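Local atomic coordinates of A putative transcriptional regulator (Rhodococcus sp., PDB entry 2HKU), a protein that probably binds DNA at regulatory sites as a TetR-family transcriptional regulator, pairing with a second copy of itself. Residues T30-L34 with Q44-A48; E64-V68 with S116-T121; V70-V75 with S110-F114. All coordinates share one frame; numbering follows the deposited sequence.

Overall arrangement
The three contacts run from the predicted DNA-binding head into the body of an all-helical TetR-type chain. Contact 1 joins helices 21-36 and 42-49 within the head, is partly buried and has its centre farthest from the chain's, about 19 Å away. Contacts 2 and 3 pair helix 63-87 with helix 108-120; contact 3, nearly all buried, approaches the middle of the chain, whereas contact 2 lies beside a subunit boundary. All three are apolar without direct hydrogen bonds between segments, but contact 2 adds a selenium-aromatic approach, and contact 3 a methyl over a ring face, a thiol at its edge and a bridging water. Phe33, Phe67 and Leu113 link them.

Contact 1 of 3, residues T30-L34 with Q44-A48; sequences TELFL and QICAA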
ATOM      1  N   THR A  30       5.667 -17.988  10.806  1.00 26.66           N
ATOM      2  CA  THR A  30       4.786 -17.702   9.726  1.00 26.66           C
ATOM      3  C   THR A  30       3.335 -17.723  10.192  1.00 28.39           C
ATOM      4  O   THR A  30       2.601 -16.823   9.932  1.00 28.06           O
ATOM      5  CB  THR A  30       4.999 -18.657   8.529  1.00 26.01           C
ATOM      6  OG1 THR A  30       6.301 -18.569   8.020  1.00 26.74           O
ATOM      7  CG2 THR A  30       4.056 -18.401   7.449  1.00 26.91           C
ATOM      8  N   GLU A  31       2.909 -18.755  10.882  1.00 29.53           N
ATOM      9  CA  GLU A  31       1.487 -18.799  11.275  1.00 32.16           C
ATOM     10  C   GLU A  31       1.102 -17.632  12.175  1.00 27.81           C
ATOM     11  O   GLU A  31       0.053 -17.036  12.018  1.00 28.01           O
ATOM     12  CB  GLU A  31       1.146 -20.104  12.043  1.00 31.09           C
ATOM     13  CG  GLU A  31      -0.406 -20.349  11.916  1.00 39.59           C
ATOM     14  CD  GLU A  31      -0.971 -21.490  12.805  1.00 41.47           C
ATOM     15  OE1 GLU A  31      -0.143 -22.222  13.451  1.00 50.83           O
ATOM     16  OE2 GLU A  31      -2.245 -21.615  12.869  1.00 50.33           O
ATOM     17  N   LEU A  32       1.940 -17.393  13.160  1.00 27.11           N
ATOM     18  CA  LEU A  32       1.619 -16.442  14.247  1.00 28.04           C
ATOM     19  C   LEU A  32       1.674 -15.023  13.746  1.00 27.19           C
ATOM     20  O   LEU A  32       0.793 -14.234  14.066  1.00 26.90           O
ATOM     21  CB  LEU A  32       2.572 -16.613  15.430  1.00 26.72           C
ATOM     22  CG  LEU A  32       2.136 -17.830  16.282  1.00 31.17           C
ATOM     23  CD1 LEU A  32       3.221 -18.311  17.137  1.00 28.64           C
ATOM     24  CD2 LEU A  32       0.904 -17.514  17.171  1.00 34.31           C
ATOM     25  N   PHE A  33       2.717 -14.706  12.956  1.00 26.90           N
ATOM     26  CA  PHE A  33       2.820 -13.390  12.258  1.00 27.23           C
ATOM     27  C   PHE A  33       1.700 -13.101  11.265  1.00 29.34           C
ATOM     28  O   PHE A  33       1.189 -11.928  11.158  1.00 29.76           O
ATOM     29  CB  PHE A  33       4.203 -13.249  11.527  1.00 26.07           C
ATOM     30  CG  PHE A  33       5.388 -13.028  12.472  1.00 26.57           C
ATOM     31  CD1 PHE A  33       5.209 -12.355  13.712  1.00 27.80           C
ATOM     32  CD2 PHE A  33       6.693 -13.456  12.125  1.00 26.07           C
ATOM     33  CE1 PHE A  33       6.301 -12.163  14.565  1.00 28.87           C
ATOM     34  CE2 PHE A  33       7.754 -13.272  12.963  1.00 25.44           C
ATOM     35  CZ  PHE A  33       7.585 -12.622  14.168  1.00 27.82           C
ATOM     36  N   LEU A  34       1.323 -14.120  10.481  1.00 27.87           N
ATOM     37  CA  LEU A  34       0.225 -13.909   9.544  1.00 29.40           C
ATOM     38  C   LEU A  34      -1.085 -13.565  10.238  1.00 29.59           C
ATOM     39  O   LEU A  34      -1.875 -12.787   9.735  1.00 32.15           O
ATOM     40  CB  LEU A  34       0.004 -15.115   8.619  1.00 28.93           C
ATOM     41  CG  LEU A  34       0.940 -15.300   7.409  1.00 29.90           C
ATOM     42  CD1 LEU A  34       0.672 -16.742   6.807  1.00 30.89           C
ATOM     43  CD2 LEU A  34       0.663 -14.292   6.385  1.00 26.17           C
ATOM     44  N   GLN A  44       6.503 -17.124  22.358  1.00 31.68           N
ATOM     45  CA  GLN A  44       5.338 -17.806  21.854  1.00 34.02           C
ATOM     46  C   GLN A  44       5.635 -18.535  20.567  1.00 32.98           C
ATOM     47  O   GLN A  44       5.050 -19.568  20.318  1.00 32.21           O
ATOM     48  CB  GLN A  44       4.339 -16.758  21.521  1.00 35.43           C
ATOM     49  CG  GLN A  44       2.962 -17.118  21.806  1.00 43.21           C
ATOM     50  CD  GLN A  44       2.062 -15.955  21.542  1.00 46.57           C
ATOM     51  OE1 GLN A  44       1.494 -15.840  20.473  1.00 49.77           O
ATOM     52  NE2 GLN A  44       1.937 -15.073  22.514  1.00 53.65           N
ATOM     53  N   ILE A  45       6.490 -17.941  19.707  1.00 32.70           N
ATOM     54  CA  ILE A  45       7.000 -18.606  18.503  1.00 32.22           C
ATOM     55  C   ILE A  45       7.864 -19.809  18.901  1.00 32.52           C
ATOM     56  O   ILE A  45       7.726 -20.870  18.336  1.00 31.27           O
ATOM     57  CB  ILE A  45       7.756 -17.615  17.525  1.00 31.73           C
ATOM     58  CG1 ILE A  45       6.736 -16.706  16.809  1.00 29.62           C
ATOM     59  CG2 ILE A  45       8.602 -18.357  16.520  1.00 28.30           C
ATOM     60  CD1 ILE A  45       7.329 -15.354  16.241  1.00 32.16           C
ATOM     61  N   CYS A  46       8.747 -19.604  19.868  1.00 34.62           N
ATOM     62  CA  CYS A  46       9.627 -20.639  20.380  1.00 37.22           C
ATOM     63  C   CYS A  46       8.828 -21.756  21.051  1.00 39.11           C
ATOM     64  O   CYS A  46       9.141 -22.943  20.849  1.00 39.49           O
ATOM     65  CB  CYS A  46      10.639 -20.045  21.348  1.00 36.40           C
ATOM     66  SG  CYS A  46      11.862 -19.012  20.525  1.00 36.31           S
ATOM     67  N   ALA A  47       7.815 -21.387  21.848  1.00 41.28           N
ATOM     68  CA  ALA A  47       6.911 -22.388  22.488  1.00 42.75           C
ATOM     69  C   ALA A  47       6.205 -23.215  21.395  1.00 43.57           C
ATOM     70  O   ALA A  47       6.243 -24.461  21.430  1.00 44.41           O
ATOM     71  CB  ALA A  47       5.890 -21.720  23.473  1.00 42.08           C
ATOM     72  N   ALA A  48       5.646 -22.521  20.389  1.00 43.21           N
ATOM     73  CA  ALA A  48       5.062 -23.133  19.222  1.00 43.25           C
ATOM     74  C   ALA A  48       6.047 -24.041  18.483  1.00 44.05           C
ATOM     75  O   ALA A  48       5.670 -25.119  18.013  1.00 44.87           O
ATOM     76  CB  ALA A  48       4.494 -22.089  18.280  1.00 43.47           C
TER
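Leu32 reaches from helix 21-36 toward Ile45 and Ala48 of helix 42-49, inside the TetR-type helix-turn-helix domain; the latter helix falls in the predicted DNA-binding motif. The two segments run roughly antiparallel, 141° between their directions, with axes 10.3 Å apart, so side chains rather than backbones fill the interval. The two methyls of Leu32 divide the work. Leu32 CD1 lies against Ile45 CG1 at 3.9 Å and also meets Ala48 CB, while Leu32 CD2 turns to the amide end of Gln44, 3.7 Å from OE1 in a van der Waals approach. The Leu32 and Ile45 side chains overlap running opposite ways.

With CG1 anti to the carbonyl carbon (chi1 -73°) and the branch extended beyond it (chi2 158°), Ile45 carries CD1 to Phe33. The bond from CA to CB of Phe33 runs along the interface, yet the end of the ring comes nearer, and ring and Ile45 branch lie nearly perpendicular. Val40 of the intervening loop touches Leu32, Phe33 and Ile45 alike, joining the two parts of this small hydrophobic cluster. The Ile45 CD1 methyl approaches the CZ end of the ring obliquely, 3.4 Å from Phe33 CZ and 3.7 Å from CE1.

Contact 2 of 3, residues E64-V68 with S116-T121; sequences ERLFV and SAMLMT. With EDO (1,2-ethanediol), chain H.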
ATOM      1  N   GLU A  64      13.450  -9.157  14.240  1.00 32.79           N
ATOM      2  CA  GLU A  64      13.093  -8.300  13.105  1.00 33.88           C
ATOM      3  C   GLU A  64      13.489  -9.018  11.828  1.00 33.27           C
ATOM      4  O   GLU A  64      12.766  -9.045  10.846  1.00 31.87           O
ATOM      5  CB  GLU A  64      13.851  -6.943  13.218  1.00 35.48           C
ATOM      6  CG  GLU A  64      13.317  -6.035  14.332  1.00 40.84           C
ATOM      7  CD  GLU A  64      13.620  -6.548  15.772  1.00 43.04           C
ATOM      8  OE1 GLU A  64      14.784  -6.923  16.032  1.00 47.15           O
ATOM      9  OE2 GLU A  64      12.699  -6.597  16.644  1.00 44.63           O
ATOM     10  N   ARG A  65      14.645  -9.668  11.878  1.00 32.16           N
ATOM     11  CA  ARG A  65      15.066 -10.407  10.755  1.00 33.20           C
ATOM     12  C   ARG A  65      14.210 -11.669  10.476  1.00 31.69           C
ATOM     13  O   ARG A  65      13.880 -11.928   9.323  1.00 30.26           O
ATOM     14  CB  ARG A  65      16.506 -10.827  10.886  1.00 34.84           C
ATOM     15  CG  ARG A  65      16.891 -11.690   9.716  1.00 38.87           C
ATOM     16  CD  ARG A  65      18.402 -11.683   9.617  1.00 47.24           C
ATOM     17  NE  ARG A  65      18.899 -10.980   8.438  1.00 53.56           N
ATOM     18  CZ  ARG A  65      19.087 -11.551   7.249  1.00 53.51           C
ATOM     19  NH1 ARG A  65      19.566 -10.826   6.251  1.00 56.65           N
ATOM     20  NH2 ARG A  65      18.801 -12.841   7.063  1.00 54.03           N
ATOM     21  N   LEU A  66      13.881 -12.440  11.507  1.00 29.84           N
ATOM     22  CA  LEU A  66      12.809 -13.479  11.335  1.00 29.03           C
ATOM     23  C   LEU A  66      11.501 -12.929  10.696  1.00 27.98           C
ATOM     24  O   LEU A  66      11.010 -13.514   9.754  1.00 27.13           O
ATOM     25  CB  LEU A  66      12.497 -14.224  12.634  1.00 28.82           C
ATOM     26  CG  LEU A  66      11.471 -15.403  12.660  1.00 28.37           C
ATOM     27  CD1 LEU A  66      11.755 -16.492  11.675  1.00 25.79           C
ATOM     28  CD2 LEU A  66      11.370 -15.971  14.057  1.00 28.78           C
ATOM     29  N   PHE A  67      10.995 -11.781  11.194  1.00 26.33           N
ATOM     30  CA  PHE A  67       9.783 -11.188  10.715  1.00 23.30           C
ATOM     31  C   PHE A  67       9.923 -10.825   9.231  1.00 24.48           C
ATOM     32  O   PHE A  67       9.052 -11.169   8.435  1.00 20.37           O
ATOM     33  CB  PHE A  67       9.465  -9.865  11.458  1.00 25.84           C
ATOM     34  CG  PHE A  67       8.142  -9.274  11.036  1.00 23.89           C
ATOM     35  CD1 PHE A  67       6.948  -9.884  11.461  1.00 23.33           C
ATOM     36  CD2 PHE A  67       8.088  -8.266  10.157  1.00 23.79           C
ATOM     37  CE1 PHE A  67       5.723  -9.405  11.087  1.00 25.68           C
ATOM     38  CE2 PHE A  67       6.871  -7.712   9.788  1.00 22.13           C
ATOM     39  CZ  PHE A  67       5.697  -8.258  10.220  1.00 28.83           C
ATOM     40  N   VAL A  68      10.993 -10.086   8.867  1.00 21.84           N
ATOM     41  CA  VAL A  68      11.121  -9.741   7.467  1.00 23.69           C
ATOM     42  C   VAL A  68      11.286 -11.012   6.576  1.00 23.61           C
ATOM     43  O   VAL A  68      10.705 -11.088   5.475  1.00 22.68           O
ATOM     44  CB  VAL A  68      12.286  -8.645   7.233  1.00 24.62           C
ATOM     45  CG1 VAL A  68      12.488  -8.405   5.744  1.00 22.32           C
ATOM     46  CG2 VAL A  68      11.935  -7.384   7.969  1.00 21.76           C
ATOM     47  N   SER A 116       3.649  -4.555   5.870  1.00 20.54           N
ATOM     48  CA  SER A 116       4.096  -4.191   7.240  1.00 22.07           C
ATOM     49  C   SER A 116       5.574  -4.297   7.354  1.00 21.65           C
ATOM     50  O   SER A 116       6.262  -3.368   7.927  1.00 21.96           O
ATOM     51  CB  SER A 116       3.445  -5.017   8.336  1.00 22.48           C
ATOM     52  OG  SER A 116       2.069  -4.668   8.286  1.00 29.51           O
ATOM     53  N   ALA A 117       6.102  -5.366   6.753  1.00 20.81           N
ATOM     54  CA  ALA A 117       7.566  -5.475   6.672  1.00 22.72           C
ATOM     55  C   ALA A 117       8.250  -4.277   5.927  1.00 22.83           C
ATOM     56  O   ALA A 117       9.309  -3.835   6.372  1.00 22.65           O
ATOM     57  CB  ALA A 117       8.034  -6.791   6.057  1.00 22.55           C
HETATM   58  N   MSE A 118       7.722  -3.828   4.779  1.00 23.59           N
HETATM   59  CA  MSE A 118       8.347  -2.730   4.032  1.00 23.80           C
HETATM   60  C   MSE A 118       8.333  -1.403   4.835  1.00 24.91           C
HETATM   61  O   MSE A 118       9.200  -0.513   4.644  1.00 23.89           O
HETATM   62  CB  MSE A 118       7.597  -2.428   2.718  1.00 23.44           C
HETATM   63  CG  MSE A 118       7.776  -3.481   1.609  1.00 21.80           C
HETATM   64 SE   MSE A 118       7.077  -3.016  -0.102  0.70 26.82          SE
HETATM   65  CE  MSE A 118       5.226  -3.745   0.028  1.00 24.82           C
ATOM     66  N   LEU A 119       7.283  -1.238   5.613  1.00 26.51           N
ATOM     67  CA  LEU A 119       7.134  -0.083   6.471  1.00 30.82           C
ATOM     68  C   LEU A 119       8.085  -0.091   7.671  1.00 33.13           C
ATOM     69  O   LEU A 119       8.406   1.011   8.219  1.00 35.03           O
ATOM     70  CB  LEU A 119       5.700   0.076   6.936  1.00 27.94           C
ATOM     71  CG  LEU A 119       4.732   0.507   5.876  1.00 32.34           C
ATOM     72  CD1 LEU A 119       3.326   0.350   6.449  1.00 33.11           C
ATOM     73  CD2 LEU A 119       4.992   1.913   5.346  1.00 33.12           C
HETATM   74  N   MSE A 120       8.482  -1.264   8.150  1.00 35.79           N
HETATM   75  CA  MSE A 120       9.319  -1.272   9.353  1.00 39.70           C
HETATM   76  C   MSE A 120      10.804  -1.338   9.105  1.00 41.92           C
HETATM   77  O   MSE A 120      11.575  -1.303  10.069  1.00 41.80           O
HETATM   78  CB  MSE A 120       8.887  -2.250  10.469  1.00 39.77           C
HETATM   79  CG  MSE A 120       8.652  -3.724  10.134  1.00 41.10           C
HETATM   80 SE   MSE A 120      10.202  -4.799   9.683  0.60 48.60          SE
HETATM   81  CE  MSE A 120      10.570  -5.382  11.526  1.00 37.97           C
ATOM     82  N   THR A 121      11.189  -1.454   7.835  1.00 44.21           N
ATOM     83  CA  THR A 121      12.587  -1.513   7.475  1.00 48.64           C
ATOM     84  C   THR A 121      12.990  -0.152   6.924  1.00 50.63           C
ATOM     85  O   THR A 121      12.800   0.152   5.727  1.00 49.78           O
ATOM     86  CB  THR A 121      12.875  -2.588   6.408  1.00 49.04           C
ATOM     87  OG1 THR A 121      12.245  -2.207   5.181  1.00 51.16           O
ATOM     88  CG2 THR A 121      12.352  -3.964   6.872  1.00 48.57           C
TER
HETATM   89  C1  EDO H 306       2.522  -0.647  10.591  1.00 38.67           C
HETATM   90  O1  EDO H 306       1.354  -0.383  11.475  1.00 29.18           O
HETATM   91  C2  EDO H 306       3.083  -2.089  10.365  1.00 38.35           C
HETATM   92  O2  EDO H 306       4.574  -2.066  10.114  1.00 43.25           O
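The junction between the TetR-type DNA-binding domain and the TetR-type C-terminal region is bridged here by a Met-aromatic contact, in which selenomethionine Met120 lies beside the ring of Phe67. Its SE atom is 5.3 Å from the ring centroid and 71° off the normal, an oblique approach. The Met120 chain starts between its backbone N and carbonyl carbon (chi1 52°) and bends again at both following torsions, a compact hook that brings the selenium and its methyl back to helix 63-87. Met120 CE settles between Phe67 CD2 and the aliphatic part of Glu64, 4.0 Å from Glu64 CG; the Glu64 and Met120 side chains lie roughly perpendicular, and the carboxylate leads away.

Phe67 has CG anti to the backbone N (chi1 -176°), which extends the ring to the other helix. There its edge meets the backbone of Ala117, Phe67 CE2 lying 3.9 Å from Ala117 CA, with Ser116 CB also near the ring plane. Val68 works through one methyl: CG2 is 3.6 Å from Met120 SE and equally close, 3.6 Å, to Thr121 CG2, so it rests against both side chains at once. Next to Ser116, whose OG and CB it also touches, an ethanediol probably left from crystallisation donates to Ser116 O and also bonds Ser116 O of the second subunit.

Phe33 of helix 21-36 meets Phe67 edge-to-face, Val68 and Thr121 touch helix 125-152, and Leu119 packs on its counterpart in the second subunit.

Contact 3 of 3, residues V70-V75 with S110-F114; sequences VACAAV and SVELF
Segments 70-75 and 110-114 pass in nearly opposite directions, 144° apart, with axes only 7.9 Å from each other and the CA atoms of Ala71 and Phe114 at 4.7 Å. This is the close crossing of helix 63-87, the helix that in TetR-type proteins connects the DNA-binding head to the body, with helix 108-120 of the C-terminal region. The short separation is consistent with the small residues Ala71, Ala74 and Ser110 at the crossing: Ala71 CB rests against the opposite backbone and is 3.8 Å from Leu113 CG, while Leu113 CD2 extends along to Val70 CG1.

The Phe114 ring is met by two side chains of helix 63-87, Val75 and Cys72. Placing Val75 CG1 between the backbone N and carbonyl carbon (chi1 77°) sets this methyl over one face of the Phe114 ring, 3.8 Å from its centroid and 19° off the normal, a CH-pi contact offset toward the rim near CG. Cys72 approaches the same ring differently. Although its CB points away from the other helix, Cys72 SG comes round to the ring edge, 3.8 Å from Phe114 CE1, as a sulfur-aromatic contact. Ile131 and Thr134 of helix 125-152 and Phe173 of helix 161-181 also pack on Phe114, placing it where several helices meet.

On the Ser110 side the chemistry becomes polar. Ser110 CB lies against the carbonyl of Ala74, and a water links the two residues in place of a direct bond: it donates to Ala74 O at 2.6 Å and is hydrogen-bonded to Ser110 OG at 2.7 Å.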
ATOM      1  N   VAL A  70      10.161 -14.035   7.060  1.00 24.26           N
ATOM      2  CA  VAL A  70       8.811 -14.633   7.014  1.00 24.19           C
ATOM      3  C   VAL A  70       7.887 -13.873   6.053  1.00 23.66           C
ATOM      4  O   VAL A  70       7.080 -14.505   5.273  1.00 22.22           O
ATOM      5  CB  VAL A  70       8.205 -14.699   8.473  1.00 24.01           C
ATOM      6  CG1 VAL A  70       6.711 -14.863   8.481  1.00 25.00           C
ATOM      7  CG2 VAL A  70       8.914 -15.781   9.325  1.00 28.06           C
ATOM      8  N   ALA A  71       7.970 -12.513   6.114  1.00 21.76           N
ATOM      9  CA  ALA A  71       7.084 -11.661   5.343  1.00 22.21           C
ATOM     10  C   ALA A  71       7.382 -11.764   3.846  1.00 21.98           C
ATOM     11  O   ALA A  71       6.494 -11.907   3.037  1.00 22.42           O
ATOM     12  CB  ALA A  71       7.179 -10.174   5.832  1.00 21.42           C
ATOM     13  N   CYS A  72       8.659 -11.695   3.500  1.00 20.43           N
ATOM     14  CA  CYS A  72       9.115 -11.947   2.167  1.00 21.15           C
ATOM     15  C   CYS A  72       8.703 -13.344   1.594  1.00 19.18           C
ATOM     16  O   CYS A  72       8.208 -13.398   0.507  1.00 22.98           O
ATOM     17  CB  CYS A  72      10.622 -11.786   2.127  1.00 17.51           C
ATOM     18  SG  CYS A  72      11.032  -9.934   2.371  1.00 23.09           S
ATOM     19  N   ALA A  73       9.025 -14.433   2.260  1.00 22.80           N
ATOM     20  CA  ALA A  73       8.561 -15.824   1.861  1.00 22.01           C
ATOM     21  C   ALA A  73       7.065 -15.926   1.709  1.00 22.53           C
ATOM     22  O   ALA A  73       6.568 -16.418   0.696  1.00 24.95           O
ATOM     23  CB  ALA A  73       9.081 -16.845   2.807  1.00 24.18           C
ATOM     24  N   ALA A  74       6.313 -15.349   2.648  1.00 23.12           N
ATOM     25  CA  ALA A  74       4.835 -15.285   2.519  1.00 21.92           C
ATOM     26  C   ALA A  74       4.322 -14.635   1.281  1.00 20.84           C
ATOM     27  O   ALA A  74       3.487 -15.174   0.576  1.00 21.62           O
ATOM     28  CB  ALA A  74       4.176 -14.639   3.804  1.00 22.72           C
ATOM     29  N   VAL A  75       4.774 -13.428   0.963  1.00 20.21           N
ATOM     30  CA  VAL A  75       4.316 -12.814  -0.247  1.00 18.54           C
ATOM     31  C   VAL A  75       4.805 -13.486  -1.561  1.00 19.21           C
ATOM     32  O   VAL A  75       4.100 -13.455  -2.576  1.00 21.47           O
ATOM     33  CB  VAL A  75       4.641 -11.207  -0.305  1.00 15.34           C
ATOM     34  CG1 VAL A  75       6.165 -10.935  -0.659  1.00 16.06           C
ATOM     35  CG2 VAL A  75       3.764 -10.581  -1.321  1.00 18.06           C
ATOM     36  N   SER A 110      -0.768 -12.503   3.567  1.00 24.46           N
ATOM     37  CA  SER A 110       0.649 -12.532   3.146  1.00 24.50           C
ATOM     38  C   SER A 110       1.134 -11.217   2.527  1.00 23.51           C
ATOM     39  O   SER A 110       2.193 -10.739   2.893  1.00 24.84           O
ATOM     40  CB  SER A 110       0.837 -13.739   2.166  1.00 24.40           C
ATOM     41  OG  SER A 110       0.618 -14.938   2.902  1.00 24.60           O
ATOM     42  N   VAL A 111       0.371 -10.635   1.584  1.00 25.02           N
ATOM     43  CA  VAL A 111       0.691  -9.288   1.024  1.00 25.04           C
ATOM     44  C   VAL A 111       0.715  -8.264   2.182  1.00 24.78           C
ATOM     45  O   VAL A 111       1.567  -7.342   2.240  1.00 24.06           O
ATOM     46  CB  VAL A 111      -0.350  -8.827  -0.012  1.00 25.39           C
ATOM     47  CG1 VAL A 111      -0.033  -7.429  -0.568  1.00 26.18           C
ATOM     48  CG2 VAL A 111      -0.460  -9.839  -1.158  1.00 26.35           C
ATOM     49  N   GLU A 112      -0.292  -8.348   3.041  1.00 23.86           N
ATOM     50  CA  GLU A 112      -0.412  -7.394   4.139  1.00 23.92           C
ATOM     51  C   GLU A 112       0.777  -7.505   5.122  1.00 22.54           C
ATOM     52  O   GLU A 112       1.397  -6.490   5.494  1.00 23.52           O
ATOM     53  CB  GLU A 112      -1.759  -7.550   4.834  1.00 24.19           C
ATOM     54  CG  GLU A 112      -1.849  -6.745   6.120  1.00 27.71           C
ATOM     55  CD  GLU A 112      -3.089  -7.057   6.931  1.00 36.21           C
ATOM     56  OE1 GLU A 112      -4.061  -7.713   6.402  1.00 36.91           O
ATOM     57  OE2 GLU A 112      -3.072  -6.636   8.104  1.00 35.79           O
ATOM     58  N   LEU A 113       1.171  -8.702   5.503  1.00 20.79           N
ATOM     59  CA  LEU A 113       2.436  -8.834   6.222  1.00 22.60           C
ATOM     60  C   LEU A 113       3.674  -8.217   5.533  1.00 21.49           C
ATOM     61  O   LEU A 113       4.555  -7.607   6.212  1.00 21.32           O
ATOM     62  CB  LEU A 113       2.746 -10.309   6.488  1.00 23.35           C
ATOM     63  CG  LEU A 113       3.765 -10.742   7.486  1.00 25.42           C
ATOM     64  CD1 LEU A 113       3.289 -10.167   8.851  1.00 28.53           C
ATOM     65  CD2 LEU A 113       3.757 -12.274   7.536  1.00 26.79           C
ATOM     66  N   PHE A 114       3.776  -8.372   4.210  1.00 20.92           N
ATOM     67  CA  PHE A 114       4.947  -7.907   3.512  1.00 20.11           C
ATOM     68  C   PHE A 114       4.878  -6.369   3.460  1.00 20.87           C
ATOM     69  O   PHE A 114       5.908  -5.710   3.571  1.00 20.03           O
ATOM     70  CB  PHE A 114       4.924  -8.429   2.067  1.00 20.90           C
ATOM     71  CG  PHE A 114       6.072  -7.910   1.224  1.00 23.14           C
ATOM     72  CD1 PHE A 114       7.400  -8.154   1.588  1.00 20.84           C
ATOM     73  CD2 PHE A 114       5.803  -7.211   0.032  1.00 22.89           C
ATOM     74  CE1 PHE A 114       8.465  -7.695   0.793  1.00 27.01           C
ATOM     75  CE2 PHE A 114       6.835  -6.780  -0.788  1.00 23.67           C
ATOM     76  CZ  PHE A 114       8.181  -6.965  -0.430  1.00 24.19           C
TER
HETATM   77  O   HOH W   1       1.930 -16.930   1.731  1.00 33.73           O